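NADH oxidoreductase (Mesorhizobium loti, PDB 3PI7) is probably an NADPH-binding oxidoreductase acting on NAD(P)H, a putative quinone reductase that couples a GroES-like fold to a Rossmann-type nucleotide-binding fold. Local coordinates at residues 157-162 with 258-263; 166-171 with 179-184; 191-196 with 226-231; 276-279 with 284-287. All blocks are in the same frame, centred on the assembly; numbering follows the deposited sequence. Where two conformers were deposited one is given.

In the fold
All four contacts join a helix to a strand of one parallel sheet of the Rossmann-type fold. Interactions 1 and 2 lie on the same face of it, where helices 148-163 and 176-188 touch through F157 and L184, and V160 packs on F168 of strand 167-170; interaction 3 belongs to the reverse face. Interactions 2 and 3 are buried and wholly apolar, built on the neighbouring strands 167-170 and 191-196. Interaction 1 is only partly buried and adds an arginine and a bridging water to its aliphatic contact. Interaction 4, buried but sparse, sits on the strand next to that of interaction 1, at the outer border of the sheet where the second subunit docks. Polarity thus varies with position across a single sheet.

Interaction 1: residues 157-162 with 258-263; sequences FDIVKQ and RWIIYG
Both isoleucines turn CG1 beside their own backbone N, and in I159 (chi1 -61°) this leaves CG2 as the branch presented to the sheet. I260 runs on fully extended through chi2 (178°), so that its terminal CD1 reaches I159 CG2 at 3.6 Å, methyl against methyl, tip to tip. R258 comes from farther back along strand 258-261. A bend at chi3 (61°) swings its guanidinium over toward the helix, and I159 CG2 approaches that flat group obliquely, 3.7 Å from R258 NH1 and about as near to NH2. A single methyl thus serves two unlike neighbours, one purely aliphatic and one charged.

Next to this apolar touch runs a polar link. A water donates to I159 O at 2.7 Å and accepts from R258 NH1 at 2.9 Å, lying at the edge of the guanidinium and in its plane. The helix backbone is therefore tied to the arginine without a direct bond. The guanidinium is further fixed by a salt bridge from NE to E286 on the adjacent strand, while E163, near the helix end, adds only a long, weak ion pair. I236 of strand 236-239 touches all three side chains. A helix laid on a parallel sheet, with aliphatic residues inward and polar groups at the margin, is the layered construction of the Rossmann-type fold.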
loop_
_atom_site.group_PDB
_atom_site.type_symbol
_atom_site.label_atom_id
_atom_site.label_comp_id
_atom_site.label_asym_id
_atom_site.label_seq_id
_atom_site.Cartn_x
_atom_site.Cartn_y
_atom_site.Cartn_z
ATOM N N PHE A 157 -17.438 2.465 5.524
ATOM C CA PHE A 157 -18.339 1.396 5.133
ATOM C C PHE A 157 -18.657 1.523 3.621
ATOM O O PHE A 157 -18.832 0.489 2.966
ATOM C CB PHE A 157 -19.592 1.361 6.001
ATOM C CG PHE A 157 -20.451 0.178 5.645
ATOM C CD1 PHE A 157 -19.974 -1.124 5.801
ATOM C CD2 PHE A 157 -21.722 0.359 5.109
ATOM C CE1 PHE A 157 -20.755 -2.219 5.417
ATOM C CE2 PHE A 157 -22.506 -0.741 4.753
ATOM C CZ PHE A 157 -22.005 -2.020 4.888
ATOM N N ASP A 158 -18.656 2.770 3.057
ATOM C CA ASP A 158 -18.876 2.997 1.624
ATOM C C ASP A 158 -17.772 2.267 0.822
ATOM O O ASP A 158 -18.044 1.726 -0.238
ATOM C CB ASP A 158 -18.899 4.503 1.298
ATOM C CG ASP A 158 -20.265 5.186 1.360
ATOM O OD1 ASP A 158 -21.290 4.469 1.479
ATOM O OD2 ASP A 158 -20.313 6.434 1.237
ATOM N N ILE A 159 -16.531 2.231 1.361
ATOM C CA ILE A 159 -15.410 1.520 0.699
ATOM C C ILE A 159 -15.744 0.027 0.652
ATOM O O ILE A 159 -15.593 -0.613 -0.384
ATOM C CB ILE A 159 -14.064 1.760 1.414
ATOM C CG1 ILE A 159 -13.695 3.254 1.398
ATOM C CG2 ILE A 159 -12.951 0.891 0.797
ATOM C CD1 ILE A 159 -12.579 3.640 2.441
ATOM N N VAL A 160 -16.203 -0.520 1.785
ATOM C CA VAL A 160 -16.594 -1.933 1.862
ATOM C C VAL A 160 -17.697 -2.222 0.830
ATOM O O VAL A 160 -17.630 -3.221 0.106
ATOM C CB VAL A 160 -17.044 -2.299 3.303
ATOM C CG1 VAL A 160 -17.582 -3.734 3.360
ATOM C CG2 VAL A 160 -15.893 -2.122 4.280
ATOM N N LYS A 161 -18.733 -1.385 0.797
ATOM C CA LYS A 161 -19.849 -1.579 -0.143
ATOM C C LYS A 161 -19.418 -1.521 -1.585
ATOM O O LYS A 161 -19.877 -2.335 -2.377
ATOM C CB LYS A 161 -20.909 -0.498 0.068
ATOM C CG LYS A 161 -21.779 -0.719 1.280
ATOM C CD LYS A 161 -22.952 0.266 1.246
ATOM C CE LYS A 161 -24.055 -0.162 0.295
ATOM N N GLN A 162 -18.562 -0.541 -1.939
ATOM C CA GLN A 162 -18.087 -0.386 -3.309
ATOM C C GLN A 162 -17.217 -1.569 -3.736
ATOM O O GLN A 162 -17.191 -1.915 -4.917
ATOM C CB GLN A 162 -17.331 0.945 -3.484
ATOM C CG GLN A 162 -18.248 2.189 -3.422
ATOM C CD GLN A 162 -19.524 2.043 -4.226
ATOM O OE1 GLN A 162 -19.502 1.911 -5.455
ATOM N NE2 GLN A 162 -20.667 2.021 -3.543
ATOM N N ARG A 258 -7.125 -5.051 0.324
ATOM C CA ARG A 258 -6.739 -3.651 0.553
ATOM C C ARG A 258 -6.623 -3.437 2.057
ATOM O O ARG A 258 -7.605 -3.627 2.808
ATOM C CB ARG A 258 -7.774 -2.696 -0.042
ATOM C CG ARG A 258 -7.810 -2.717 -1.563
ATOM C CD ARG A 258 -9.020 -1.973 -2.060
ATOM N NE ARG A 258 -9.023 -0.569 -1.665
ATOM C CZ ARG A 258 -10.088 0.224 -1.776
ATOM N NH1 ARG A 258 -11.235 -0.255 -2.242
ATOM N NH2 ARG A 258 -10.017 1.496 -1.410
ATOM N N TRP A 259 -5.426 -3.088 2.499
ATOM C CA TRP A 259 -5.144 -2.818 3.913
ATOM C C TRP A 259 -5.277 -1.330 4.054
ATOM O O TRP A 259 -4.494 -0.594 3.448
ATOM C CB TRP A 259 -3.732 -3.315 4.210
ATOM C CG TRP A 259 -3.187 -3.127 5.595
ATOM C CD1 TRP A 259 -3.814 -2.610 6.696
ATOM C CD2 TRP A 259 -1.910 -3.586 6.033
ATOM N NE1 TRP A 259 -2.978 -2.686 7.791
ATOM C CE2 TRP A 259 -1.781 -3.238 7.394
ATOM C CE3 TRP A 259 -0.801 -4.153 5.367
ATOM C CZ2 TRP A 259 -0.619 -3.529 8.127
ATOM C CZ3 TRP A 259 0.346 -4.443 6.093
ATOM C CH2 TRP A 259 0.418 -4.170 7.460
ATOM N N ILE A 260 -6.362 -0.895 4.698
ATOM C CA ILE A 260 -6.698 0.524 4.829
ATOM C C ILE A 260 -6.426 0.956 6.253
ATOM O O ILE A 260 -7.136 0.579 7.176
ATOM C CB ILE A 260 -8.154 0.801 4.408
ATOM C CG1 ILE A 260 -8.388 0.300 2.968
ATOM C CG2 ILE A 260 -8.456 2.323 4.552
ATOM C CD1 ILE A 260 -9.796 0.453 2.418
ATOM N N ILE A 261 -5.329 1.673 6.426
ATOM C CA ILE A 261 -4.871 2.063 7.764
ATOM C C ILE A 261 -5.516 3.391 8.133
ATOM O O ILE A 261 -5.378 4.353 7.383
ATOM C CB ILE A 261 -3.321 2.145 7.766
ATOM C CG1 ILE A 261 -2.739 0.718 7.628
ATOM C CG2 ILE A 261 -2.838 2.838 9.056
ATOM C CD1 ILE A 261 -1.183 0.569 7.531
ATOM N N TYR A 262 -6.182 3.466 9.290
ATOM C CA TYR A 262 -6.784 4.750 9.698
ATOM C C TYR A 262 -6.415 5.105 11.166
ATOM O O TYR A 262 -6.817 6.145 11.675
ATOM C CB TYR A 262 -8.291 4.718 9.478
ATOM C CG TYR A 262 -9.017 3.797 10.427
ATOM C CD1 TYR A 262 -9.257 2.470 10.092
ATOM C CD2 TYR A 262 -9.536 4.272 11.626
ATOM C CE1 TYR A 262 -9.970 1.627 10.942
ATOM C CE2 TYR A 262 -10.189 3.423 12.515
ATOM C CZ TYR A 262 -10.435 2.112 12.149
ATOM O OH TYR A 262 -11.140 1.296 12.977
ATOM N N GLY A 263 -5.586 4.284 11.785
ATOM C CA GLY A 263 -5.103 4.510 13.146
ATOM C C GLY A 263 -3.841 3.708 13.379
ATOM O O GLY A 263 -3.546 2.792 12.596
HETATM O O HOH W 1 -14.103 0.390 -2.413
#

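Interaction 2: residues 166-171 with 179-184; sequences KAFVMT and KLIIGL
F168 overlaps I181 at the outer corner of its ring, where CE2 lies 3.7 Å from I181 CG2 and CZ hardly farther. The methyl arrives obliquely. Chi1 of 68° wedges the F168 ring between the backbone N and the carbonyl carbon, and from there it projects to the helix.

M170, a selenomethionine, lies two residues on and leads from the same face of the strand. Its SE sits at the edge of the F168 ring, in plane, and also rests 3.8 Å from I181 CG2. The chain then bends at chi3 (-68°), carrying CE across to I182 CG1 at 3.7 Å. I181 CG2 is thereby shared by the aromatic corner and the selenium.

Strand 167-170 and helix 179-184 run nearly antiparallel, at 173°, with axes 10.8 Å apart, as expected of the first two elements in a beta-alpha-beta crossover that continues into strand 191-196. A153 and M156 of helix 148-163 close on I181 from another direction. No hydrogen bond spans the contact, so cohesion here depends on the burial of apolar surface and close fit, not on directional bonds.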
loop_
_atom_site.group_PDB
_atom_site.type_symbol
_atom_site.label_atom_id
_atom_site.label_comp_id
_atom_site.label_asym_id
_atom_site.label_seq_id
_atom_site.Cartn_x
_atom_site.Cartn_y
_atom_site.Cartn_z
ATOM N N LYS A 166 -19.028 -9.403 0.736
ATOM C CA LYS A 166 -19.794 -9.307 1.964
ATOM C C LYS A 166 -18.902 -9.282 3.210
ATOM O O LYS A 166 -19.135 -8.466 4.109
ATOM C CB LYS A 166 -20.863 -10.416 2.057
ATOM C CG LYS A 166 -22.010 -10.208 1.055
ATOM C CD LYS A 166 -22.798 -8.871 1.239
ATOM C CE LYS A 166 -23.728 -8.572 0.084
ATOM N NZ LYS A 166 -24.634 -7.437 0.384
ATOM N N ALA A 167 -17.835 -10.093 3.226
ATOM C CA ALA A 167 -16.956 -10.102 4.390
ATOM C C ALA A 167 -15.915 -9.012 4.328
ATOM O O ALA A 167 -15.399 -8.714 3.270
ATOM C CB ALA A 167 -16.250 -11.440 4.511
ATOM N N PHE A 168 -15.579 -8.436 5.497
ATOM C CA PHE A 168 -14.523 -7.437 5.581
ATOM C C PHE A 168 -13.911 -7.548 6.970
ATOM O O PHE A 168 -14.487 -8.205 7.841
ATOM C CB PHE A 168 -15.041 -6.038 5.244
ATOM C CG PHE A 168 -15.993 -5.477 6.256
ATOM C CD1 PHE A 168 -17.331 -5.879 6.280
ATOM C CD2 PHE A 168 -15.545 -4.588 7.236
ATOM C CE1 PHE A 168 -18.221 -5.325 7.199
ATOM C CE2 PHE A 168 -16.438 -4.054 8.172
ATOM C CZ PHE A 168 -17.753 -4.472 8.180
ATOM N N VAL A 169 -12.712 -7.016 7.140
ATOM C CA VAL A 169 -11.990 -7.199 8.404
ATOM C C VAL A 169 -11.748 -5.868 9.091
ATOM O O VAL A 169 -11.453 -4.869 8.435
ATOM C CB VAL A 169 -10.638 -7.964 8.178
ATOM C CG1 VAL A 169 -9.933 -8.294 9.495
ATOM C CG2 VAL A 169 -10.845 -9.229 7.368
HETATM N N MSE A 170 -11.762 -5.904 10.436
HETATM C CA MSE A 170 -11.449 -4.720 11.234
HETATM C C MSE A 170 -10.672 -5.108 12.462
HETATM O O MSE A 170 -11.058 -6.040 13.158
HETATM C CB MSE A 170 -12.721 -3.980 11.672
HETATM C CG MSE A 170 -13.409 -3.311 10.515
HETATM SE SE MSE A 170 -14.822 -2.170 11.089
HETATM C CE MSE A 170 -16.041 -3.539 11.745
ATOM N N THR A 171 -9.574 -4.395 12.733
ATOM C CA THR A 171 -8.889 -4.541 14.023
ATOM C C THR A 171 -9.541 -3.569 15.023
ATOM O O THR A 171 -10.260 -2.644 14.615
ATOM C CB THR A 171 -7.408 -4.290 13.915
ATOM O OG1 THR A 171 -7.194 -3.103 13.166
ATOM C CG2 THR A 171 -6.668 -5.430 13.321
ATOM N N LYS A 179 -18.012 -0.547 16.200
ATOM C CA LYS A 179 -19.380 -0.895 16.533
ATOM C C LYS A 179 -20.373 -0.194 15.611
ATOM O O LYS A 179 -21.353 -0.816 15.223
ATOM C CB LYS A 179 -19.685 -0.619 18.012
ATOM C CG LYS A 179 -18.842 -1.517 18.922
ATOM C CD LYS A 179 -19.344 -1.587 20.368
ATOM C CE LYS A 179 -19.067 -0.346 21.165
ATOM N NZ LYS A 179 -19.364 -0.588 22.605
ATOM N N LEU A 180 -20.128 1.070 15.215
ATOM C CA LEU A 180 -21.027 1.734 14.260
ATOM C C LEU A 180 -20.984 1.022 12.889
ATOM O O LEU A 180 -22.013 0.852 12.234
ATOM C CB LEU A 180 -20.634 3.211 14.079
ATOM C CG LEU A 180 -20.898 4.168 15.247
ATOM C CD1 LEU A 180 -20.318 5.506 14.952
ATOM C CD2 LEU A 180 -22.369 4.273 15.560
ATOM N N ILE A 181 -19.783 0.650 12.436
ATOM C CA ILE A 181 -19.623 -0.023 11.138
ATOM C C ILE A 181 -20.283 -1.390 11.183
ATOM O O ILE A 181 -20.954 -1.759 10.229
ATOM C CB ILE A 181 -18.133 -0.096 10.702
ATOM C CG1 ILE A 181 -17.621 1.340 10.511
ATOM C CG2 ILE A 181 -17.974 -0.913 9.363
ATOM C CD1 ILE A 181 -16.133 1.483 10.203
ATOM N N ILE A 182 -20.121 -2.115 12.302
ATOM C CA ILE A 182 -20.745 -3.439 12.461
ATOM C C ILE A 182 -22.278 -3.302 12.266
ATOM O O ILE A 182 -22.863 -4.089 11.516
ATOM C CB ILE A 182 -20.362 -4.121 13.809
ATOM C CG1 ILE A 182 -18.887 -4.553 13.803
ATOM C CG2 ILE A 182 -21.249 -5.362 14.034
ATOM C CD1 ILE A 182 -18.277 -4.898 15.176
ATOM N N GLY A 183 -22.881 -2.284 12.891
ATOM C CA GLY A 183 -24.310 -1.970 12.776
ATOM C C GLY A 183 -24.754 -1.737 11.341
ATOM O O GLY A 183 -25.721 -2.348 10.885
ATOM N N LEU A 184 -24.019 -0.894 10.605
ATOM C CA LEU A 184 -24.249 -0.638 9.175
ATOM C C LEU A 184 -24.158 -1.919 8.359
ATOM O O LEU A 184 -24.951 -2.143 7.449
ATOM C CB LEU A 184 -23.198 0.348 8.629
ATOM C CG LEU A 184 -23.294 1.807 9.083
ATOM C CD1 LEU A 184 -22.081 2.608 8.599
ATOM C CD2 LEU A 184 -24.590 2.466 8.570
#

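Interaction 3: residues 191-196 with 226-231; sequences RPIVTV and REVMKA
I193 and V228 point their branches straight at each other, strand to helix, and M229 slants in across the pair. V228 CG1 is the methyl that meets the strand: it lies 4.0 Å from I193 CD1 and equally far from I193 CG2, so it sits astride the two arms of the isoleucine. M229, a selenomethionine, starts from a less direct position on the helix. Bends at chi2 (-58°) and chi3 (102°) fold its chain back until CE reaches I193 CG2 at 3.8 Å, with I193 CD1 only slightly more distant at 3.9 Å.

Two consecutive helix residues thus deliver one methyl group each to the same isoleucine, by different routes. Valine does it with a short, rigid branch; selenomethionine does it with a curled, flexible one. Nothing polar crosses between the segments, and all three side chains are buried. Were I193 cut back to an alanine, V228 CG1 and M229 CE would probably face a gap, with the selenomethionine end freer to turn.

At the start of the strand the setting becomes polar, where R191 makes a salt bridge through NE with E232 at the end of the same helix. Within the sheet, I193 also touches A167 and V169 on strand 167-170 and H212 on strand 212-215, while P192 and V194 turn to the reverse face, toward F168 and M170. Helix 221-232 consequently covers the side of the sheet away from helix 176-188, and M229 also touches A252 of helix 243-252.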
loop_
_atom_site.group_PDB
_atom_site.type_symbol
_atom_site.label_atom_id
_atom_site.label_comp_id
_atom_site.label_asym_id
_atom_site.label_seq_id
_atom_site.Cartn_x
_atom_site.Cartn_y
_atom_site.Cartn_z
ATOM N N ARG A 191 -20.601 -8.929 6.450
ATOM C CA ARG A 191 -20.108 -9.858 7.459
ATOM C C ARG A 191 -18.797 -9.398 8.046
ATOM O O ARG A 191 -17.734 -9.739 7.554
ATOM C CB ARG A 191 -19.959 -11.232 6.822
ATOM C CG ARG A 191 -21.302 -11.805 6.429
ATOM C CD ARG A 191 -21.147 -13.070 5.599
ATOM N NE ARG A 191 -20.552 -14.173 6.365
ATOM C CZ ARG A 191 -21.248 -15.021 7.118
ATOM N NH1 ARG A 191 -22.562 -14.870 7.263
ATOM N NH2 ARG A 191 -20.632 -16.006 7.758
ATOM N N PRO A 192 -18.863 -8.694 9.175
ATOM C CA PRO A 192 -17.628 -8.173 9.763
ATOM C C PRO A 192 -16.811 -9.257 10.426
ATOM O O PRO A 192 -17.346 -10.107 11.129
ATOM C CB PRO A 192 -18.127 -7.149 10.804
ATOM C CG PRO A 192 -19.543 -6.875 10.430
ATOM C CD PRO A 192 -20.053 -8.141 9.842
ATOM N N ILE A 193 -15.498 -9.177 10.242
ATOM C CA ILE A 193 -14.548 -10.068 10.899
ATOM C C ILE A 193 -13.768 -9.135 11.773
ATOM O O ILE A 193 -13.077 -8.272 11.233
ATOM C CB ILE A 193 -13.669 -10.807 9.864
ATOM C CG1 ILE A 193 -14.505 -11.730 8.956
ATOM C CG2 ILE A 193 -12.488 -11.555 10.545
ATOM C CD1 ILE A 193 -13.763 -12.014 7.582
ATOM N N VAL A 194 -13.850 -9.271 13.104
ATOM C CA VAL A 194 -13.154 -8.299 13.919
ATOM C C VAL A 194 -12.261 -8.978 14.925
ATOM O O VAL A 194 -12.530 -10.099 15.330
ATOM C CB VAL A 194 -14.122 -7.290 14.617
ATOM C CG1 VAL A 194 -15.050 -6.611 13.603
ATOM C CG2 VAL A 194 -14.926 -7.945 15.738
ATOM N N THR A 195 -11.204 -8.295 15.320
ATOM C CA THR A 195 -10.301 -8.826 16.340
ATOM C C THR A 195 -10.450 -8.036 17.640
ATOM O O THR A 195 -10.644 -6.809 17.617
ATOM C CB THR A 195 -8.838 -8.823 15.869
ATOM O OG1 THR A 195 -8.432 -7.464 15.783
ATOM C CG2 THR A 195 -8.628 -9.568 14.527
ATOM N N VAL A 196 -10.356 -8.741 18.770
ATOM C CA VAL A 196 -10.394 -8.176 20.130
ATOM C C VAL A 196 -9.215 -8.707 20.960
ATOM O O VAL A 196 -8.565 -9.651 20.542
ATOM C CB VAL A 196 -11.739 -8.473 20.843
ATOM C CG1 VAL A 196 -12.897 -7.825 20.113
ATOM C CG2 VAL A 196 -11.968 -9.969 21.008
ATOM N N ARG A 226 -6.436 -17.886 9.314
ATOM C CA ARG A 226 -6.371 -18.456 7.971
ATOM C C ARG A 226 -7.645 -19.218 7.633
ATOM O O ARG A 226 -8.104 -19.131 6.495
ATOM C CB ARG A 226 -5.131 -19.349 7.802
ATOM C CG ARG A 226 -3.867 -18.533 7.995
ATOM C CD ARG A 226 -2.588 -19.192 7.533
ATOM N NE ARG A 226 -1.494 -18.225 7.635
ATOM C CZ ARG A 226 -1.183 -17.340 6.692
ATOM N NH1 ARG A 226 -1.843 -17.324 5.539
ATOM N NH2 ARG A 226 -0.199 -16.477 6.888
ATOM N N GLU A 227 -8.246 -19.915 8.607
ATOM C CA GLU A 227 -9.498 -20.644 8.353
ATOM C C GLU A 227 -10.606 -19.663 8.030
ATOM O O GLU A 227 -11.352 -19.866 7.076
ATOM C CB GLU A 227 -9.878 -21.508 9.558
ATOM C CG GLU A 227 -9.013 -22.753 9.726
ATOM C CD GLU A 227 -9.285 -23.513 11.008
ATOM O OE1 GLU A 227 -10.381 -23.337 11.582
ATOM O OE2 GLU A 227 -8.432 -24.340 11.403
ATOM N N VAL A 228 -10.664 -18.561 8.769
ATOM C CA VAL A 228 -11.713 -17.549 8.538
ATOM C C VAL A 228 -11.477 -16.838 7.187
ATOM O O VAL A 228 -12.433 -16.576 6.457
ATOM C CB VAL A 228 -11.782 -16.550 9.728
ATOM C CG1 VAL A 228 -12.786 -15.430 9.430
ATOM C CG2 VAL A 228 -12.180 -17.296 11.009
HETATM N N MSE A 229 -10.219 -16.481 6.876
HETATM C CA MSE A 229 -9.924 -15.836 5.598
HETATM C C MSE A 229 -10.306 -16.724 4.442
HETATM O O MSE A 229 -10.835 -16.224 3.471
HETATM C CB MSE A 229 -8.429 -15.481 5.461
HETATM C CG MSE A 229 -7.970 -14.484 6.462
HETATM SE SE MSE A 229 -8.882 -12.822 6.451
HETATM C CE MSE A 229 -10.047 -13.099 8.001
ATOM N N LYS A 230 -10.063 -18.044 4.552
ATOM C CA LYS A 230 -10.407 -18.968 3.468
ATOM C C LYS A 230 -11.930 -19.045 3.320
ATOM O O LYS A 230 -12.441 -19.037 2.204
ATOM C CB LYS A 230 -9.815 -20.362 3.734
ATOM C CG LYS A 230 -10.035 -21.356 2.585
ATOM C CD LYS A 230 -9.326 -22.695 2.801
ATOM C CE LYS A 230 -9.748 -23.757 1.798
ATOM N NZ LYS A 230 -9.204 -23.519 0.429
ATOM N N ALA A 231 -12.641 -19.109 4.453
ATOM C CA ALA A 231 -14.095 -19.270 4.469
ATOM C C ALA A 231 -14.837 -18.012 3.984
ATOM O O ALA A 231 -15.839 -18.109 3.256
ATOM C CB ALA A 231 -14.552 -19.640 5.872
#

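Interaction 4: residues 276-279 with 284-287; sequences GQLI and HIEG
The imidazole of H284 offers neither a face nor an edge to L278: its CB points away from helix 276-279, and the contact falls on the backbone instead, with L278 CD2 4.3 Å from H284 CA. The ring's ND1 makes a weak hydrogen bond to H282 O. A second flat group, the amide of Q277, is also occupied outside the contact, its OE1 bonded to K283 and its NE2 to the carbonyl of N251.

What remains between helix and strand is aliphatic. L278 CD2 lies 4.2 Å from I285 CG1, and the two side chains meet at about a right angle. Chi1 of -46° sets I285 CG1 beside its own backbone N, where it can meet the leucine methyl. L278 was deposited in two conformers, so the detail of this loose contact is best taken as tentative.

Strand 284-287 is the last of the six parallel strands in this chain's Rossmann-type sheet. Its backbone bonds from I285 to the second subunit, with H284 and E286 each packing on the other's counterpart there, are consistent with sheets joined edge to edge, as in dimeric medium-chain dehydrogenases. L278 itself packs on E286 of the second subunit. Within the chain, I272 of strand 270-272 touches both L278 and I285, and W259 lies against I285 from the neighbouring strand.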
loop_
_atom_site.group_PDB
_atom_site.type_symbol
_atom_site.label_atom_id
_atom_site.label_comp_id
_atom_site.label_asym_id
_atom_site.label_seq_id
_atom_site.Cartn_x
_atom_site.Cartn_y
_atom_site.Cartn_z
ATOM N N GLY A 276 5.815 -10.034 -1.940
ATOM C CA GLY A 276 5.411 -10.741 -3.157
ATOM C C GLY A 276 3.896 -10.775 -3.318
ATOM O O GLY A 276 3.387 -10.857 -4.443
ATOM N N GLN A 277 3.151 -10.666 -2.196
ATOM C CA GLN A 277 1.680 -10.670 -2.260
ATOM C C GLN A 277 1.155 -9.410 -2.936
ATOM O O GLN A 277 0.089 -9.405 -3.517
ATOM C CB GLN A 277 1.076 -10.787 -0.875
ATOM C CG GLN A 277 1.393 -12.123 -0.275
ATOM C CD GLN A 277 0.733 -12.272 1.056
ATOM O OE1 GLN A 277 0.216 -11.317 1.620
ATOM N NE2 GLN A 277 0.735 -13.483 1.566
ATOM N N LEU A 278 1.909 -8.349 -2.892
ATOM C CA LEU A 278 1.454 -7.149 -3.597
ATOM C C LEU A 278 1.676 -7.366 -5.089
ATOM O O LEU A 278 0.878 -6.915 -5.899
ATOM C CB LEU A 278 2.167 -5.888 -3.114
ATOM C CG LEU A 278 1.777 -5.457 -1.698
ATOM C CD1 LEU A 278 2.895 -5.751 -0.743
ATOM C CD2 LEU A 278 1.385 -4.011 -1.654
ATOM N N ILE A 279 2.745 -8.073 -5.447
ATOM C CA ILE A 279 3.051 -8.338 -6.870
ATOM C C ILE A 279 2.068 -9.329 -7.466
ATOM O O ILE A 279 1.330 -8.989 -8.387
ATOM C CB ILE A 279 4.489 -8.853 -7.052
ATOM C CG1 ILE A 279 5.533 -7.892 -6.437
ATOM C CG2 ILE A 279 4.786 -9.242 -8.524
ATOM C CD1 ILE A 279 6.932 -8.498 -6.301
ATOM N N HIS A 284 -3.008 -4.205 -1.894
ATOM C CA HIS A 284 -2.725 -2.776 -1.802
ATOM C C HIS A 284 -2.704 -2.356 -0.366
ATOM O O HIS A 284 -3.389 -2.948 0.468
ATOM C CB HIS A 284 -3.826 -1.965 -2.518
ATOM C CG HIS A 284 -3.615 -1.808 -3.974
ATOM N ND1 HIS A 284 -3.937 -2.831 -4.869
ATOM C CD2 HIS A 284 -3.113 -0.760 -4.662
ATOM C CE1 HIS A 284 -3.592 -2.382 -6.074
ATOM N NE2 HIS A 284 -3.092 -1.147 -6.008
ATOM N N ILE A 285 -1.961 -1.318 -0.074
ATOM C CA ILE A 285 -1.926 -0.750 1.280
ATOM C C ILE A 285 -2.153 0.739 1.134
ATOM O O ILE A 285 -1.451 1.399 0.376
ATOM C CB ILE A 285 -0.602 -1.050 2.063
ATOM C CG1 ILE A 285 -0.199 -2.536 1.931
ATOM C CG2 ILE A 285 -0.716 -0.609 3.560
ATOM C CD1 ILE A 285 1.163 -2.905 2.529
ATOM N N GLU A 286 -3.109 1.277 1.890
ATOM C CA GLU A 286 -3.415 2.698 1.795
ATOM C C GLU A 286 -3.814 3.225 3.168
ATOM O O GLU A 286 -3.848 2.458 4.127
ATOM C CB GLU A 286 -4.556 2.911 0.789
ATOM C CG GLU A 286 -5.776 2.087 1.120
ATOM C CD GLU A 286 -6.826 2.017 0.028
ATOM O OE1 GLU A 286 -7.731 2.882 0.029
ATOM O OE2 GLU A 286 -6.779 1.069 -0.787
ATOM N N GLY A 287 -4.125 4.516 3.228
ATOM C CA GLY A 287 -4.600 5.123 4.459
ATOM C C GLY A 287 -5.970 5.736 4.268
ATOM O O GLY A 287 -6.425 5.954 3.145
#